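Local coordinates for glycine betaine/carnitine/choline ABC transporter%2C ATP-binding protein%2C putative (Staphylococcus aureus, PDB 5IIP) that is the putative ATP-binding subunit of the OpuC osmolyte uptake system, captured here as its CBS-domain part, and probably senses c-di-AMP, the messenger that inhibits uptake, at residues Lys43-Gln48 / Arg61-Asp66. Residues are numbered along the deposited sequence; the frame is centred on the assembly and turned at random.
Sequences KPITIQ and RQKRVD
Within the beta-alpha-beta unit of the first CBS domain, Ile-45, just ahead of strand 46-48, meets Lys-63 and Val-65 where helix 53-63 ends and the chain turns towards strand 67-71. The contact is small, 142 Å² summed over both sides, and no hydrogen bond crosses it; it rests on aliphatic carbon atoms.

The longer branch of Ile-45 does the touching. Its chi1 of -57° sets CG1 beside the backbone N and anti to the carbonyl carbon, on the side of the helix end, and chi2 of -71° then brings CD1 onto the lysine. There CD1 of Ile-45 lies 3.3 Å from CG of Lys-63 and 3.7 Å from its CB. The shorter distance is tight for two aliphatic carbons, but at 2.50 Å resolution and with an exposed lysine little should be built on it. The methylene chain continues past the same methyl, with CD of Lys-63 3.8 Å and CE 4.0 Å from CD1 of Ile-45. Four successive carbons within 4.0 Å of one atom show that the lysine curls along the isoleucine end, helped by the bend at its chi2 of 92°. The second partner is met one carbon further back: CG1 of Ile-45 is 4.0 Å from CG2 of Val-65, an ordinary apolar distance.

Lys-63 closes helix 53-63, and Val-65 follows two residues on. Between them Arg-64, with positive phi, is the C-prime residue of a Schellman motif, although its N-to-Arg-61 O bond is weak and uncertain in geometry; the turn brings Val-65 round to the same isoleucine as Lys-63. Ile-45 also touches Ile-59 of the helix and Ile-68 of strand 67-71, and its backbone bonds to Phe-69, so the contact borders the helix-sheet interface. Strands 46-48 and 67-71, parallel and adjacent, form with helix 53-63 the beta-alpha-beta unit of the CBS domain, in which this contact packs the helix end against the residue leading into the first strand.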
loop_
_atom_site.group_PDB
_atom_site.type_symbol
_atom_site.label_atom_id
_atom_site.label_comp_id
_atom_site.label_asym_id
_atom_site.label_seq_id
_atom_site.Cartn_x
_atom_site.Cartn_y
_atom_site.Cartn_z
ATOM N N LYS D 43 6.069 19.187 -4.478
ATOM C CA LYS D 43 4.929 18.952 -5.320
ATOM C C LYS D 43 4.919 17.609 -6.014
ATOM O O LYS D 43 5.921 17.149 -6.520
ATOM C CB LYS D 43 4.804 20.048 -6.358
ATOM C CG LYS D 43 3.966 21.191 -5.896
ATOM C CD LYS D 43 3.792 22.173 -7.006
ATOM C CE LYS D 43 3.211 21.526 -8.228
ATOM N NZ LYS D 43 2.105 22.346 -8.764
ATOM N N PRO D 44 3.764 16.977 -6.075
ATOM C CA PRO D 44 3.642 15.690 -6.737
ATOM C C PRO D 44 3.256 15.744 -8.182
ATOM O O PRO D 44 2.676 16.682 -8.630
ATOM C CB PRO D 44 2.551 14.997 -5.950
ATOM C CG PRO D 44 1.917 16.014 -5.121
ATOM C CD PRO D 44 2.553 17.323 -5.346
ATOM N N ILE D 45 3.581 14.686 -8.884
ATOM C CA ILE D 45 3.265 14.525 -10.276
ATOM C C ILE D 45 2.024 13.689 -10.327
ATOM O O ILE D 45 1.956 12.656 -9.711
ATOM C CB ILE D 45 4.371 13.783 -10.999
ATOM C CG1 ILE D 45 5.673 14.527 -10.828
ATOM C CG2 ILE D 45 4.033 13.606 -12.458
ATOM C CD1 ILE D 45 5.743 15.819 -11.590
ATOM N N THR D 46 1.034 14.135 -11.069
ATOM C CA THR D 46 -0.212 13.451 -11.096
ATOM C C THR D 46 -0.713 13.151 -12.441
ATOM O O THR D 46 -0.164 13.575 -13.415
ATOM C CB THR D 46 -1.290 14.265 -10.402
ATOM O OG1 THR D 46 -1.482 15.493 -11.078
ATOM C CG2 THR D 46 -0.901 14.568 -9.053
ATOM N N ILE D 47 -1.770 12.368 -12.439
ATOM C CA ILE D 47 -2.473 11.991 -13.627
ATOM C C ILE D 47 -3.935 11.904 -13.289
ATOM O O ILE D 47 -4.275 11.458 -12.235
ATOM C CB ILE D 47 -1.974 10.674 -14.218
ATOM C CG1 ILE D 47 -2.437 10.559 -15.644
ATOM C CG2 ILE D 47 -2.457 9.479 -13.448
ATOM C CD1 ILE D 47 -1.927 9.364 -16.368
ATOM N N GLN D 48 -4.786 12.329 -14.189
ATOM C CA GLN D 48 -6.198 12.265 -13.954
ATOM C C GLN D 48 -6.656 10.848 -14.108
ATOM O O GLN D 48 -6.060 10.090 -14.801
ATOM C CB GLN D 48 -6.933 13.232 -14.844
ATOM C CG GLN D 48 -6.497 14.642 -14.642
ATOM C CD GLN D 48 -7.178 15.323 -13.504
ATOM O OE1 GLN D 48 -8.335 15.140 -13.276
ATOM N NE2 GLN D 48 -6.468 16.149 -12.825
ATOM N N ARG D 61 8.162 10.195 -18.201
ATOM C CA ARG D 61 9.334 10.605 -18.951
ATOM C C ARG D 61 9.483 12.072 -18.855
ATOM O O ARG D 61 10.563 12.544 -18.648
ATOM N N GLN D 62 8.414 12.828 -18.980
ATOM C CA GLN D 62 8.615 14.267 -18.974
ATOM C C GLN D 62 9.214 14.797 -17.719
ATOM O O GLN D 62 10.080 15.643 -17.769
ATOM C CB GLN D 62 7.314 14.997 -19.182
ATOM C CG GLN D 62 6.619 14.612 -20.443
ATOM C CD GLN D 62 5.779 15.725 -20.991
ATOM O OE1 GLN D 62 4.645 15.909 -20.596
ATOM N NE2 GLN D 62 6.332 16.463 -21.926
ATOM N N LYS D 63 8.702 14.344 -16.593
ATOM C CA LYS D 63 9.202 14.755 -15.301
ATOM C C LYS D 63 10.217 13.774 -14.751
ATOM O O LYS D 63 10.851 14.036 -13.768
ATOM C CB LYS D 63 8.070 14.924 -14.327
ATOM C CG LYS D 63 7.275 16.181 -14.504
ATOM C CD LYS D 63 6.104 15.965 -15.402
ATOM C CE LYS D 63 5.188 17.150 -15.316
ATOM N NZ LYS D 63 4.324 17.249 -16.518
ATOM N N ARG D 64 10.329 12.648 -15.426
ATOM C CA ARG D 64 11.277 11.590 -15.120
ATOM C C ARG D 64 11.297 11.148 -13.687
ATOM O O ARG D 64 12.327 11.115 -13.049
ATOM N N VAL D 65 10.126 10.769 -13.227
ATOM C CA VAL D 65 9.919 10.329 -11.894
ATOM C C VAL D 65 9.562 8.878 -11.900
ATOM O O VAL D 65 9.118 8.347 -12.868
ATOM C CB VAL D 65 8.853 11.162 -11.223
ATOM C CG1 VAL D 65 9.404 12.504 -10.937
ATOM C CG2 VAL D 65 7.675 11.355 -12.122
ATOM N N ASP D 66 9.777 8.260 -10.752
ATOM C CA ASP D 66 9.480 6.855 -10.498
ATOM C C ASP D 66 8.015 6.461 -10.448
ATOM O O ASP D 66 7.673 5.416 -10.913
#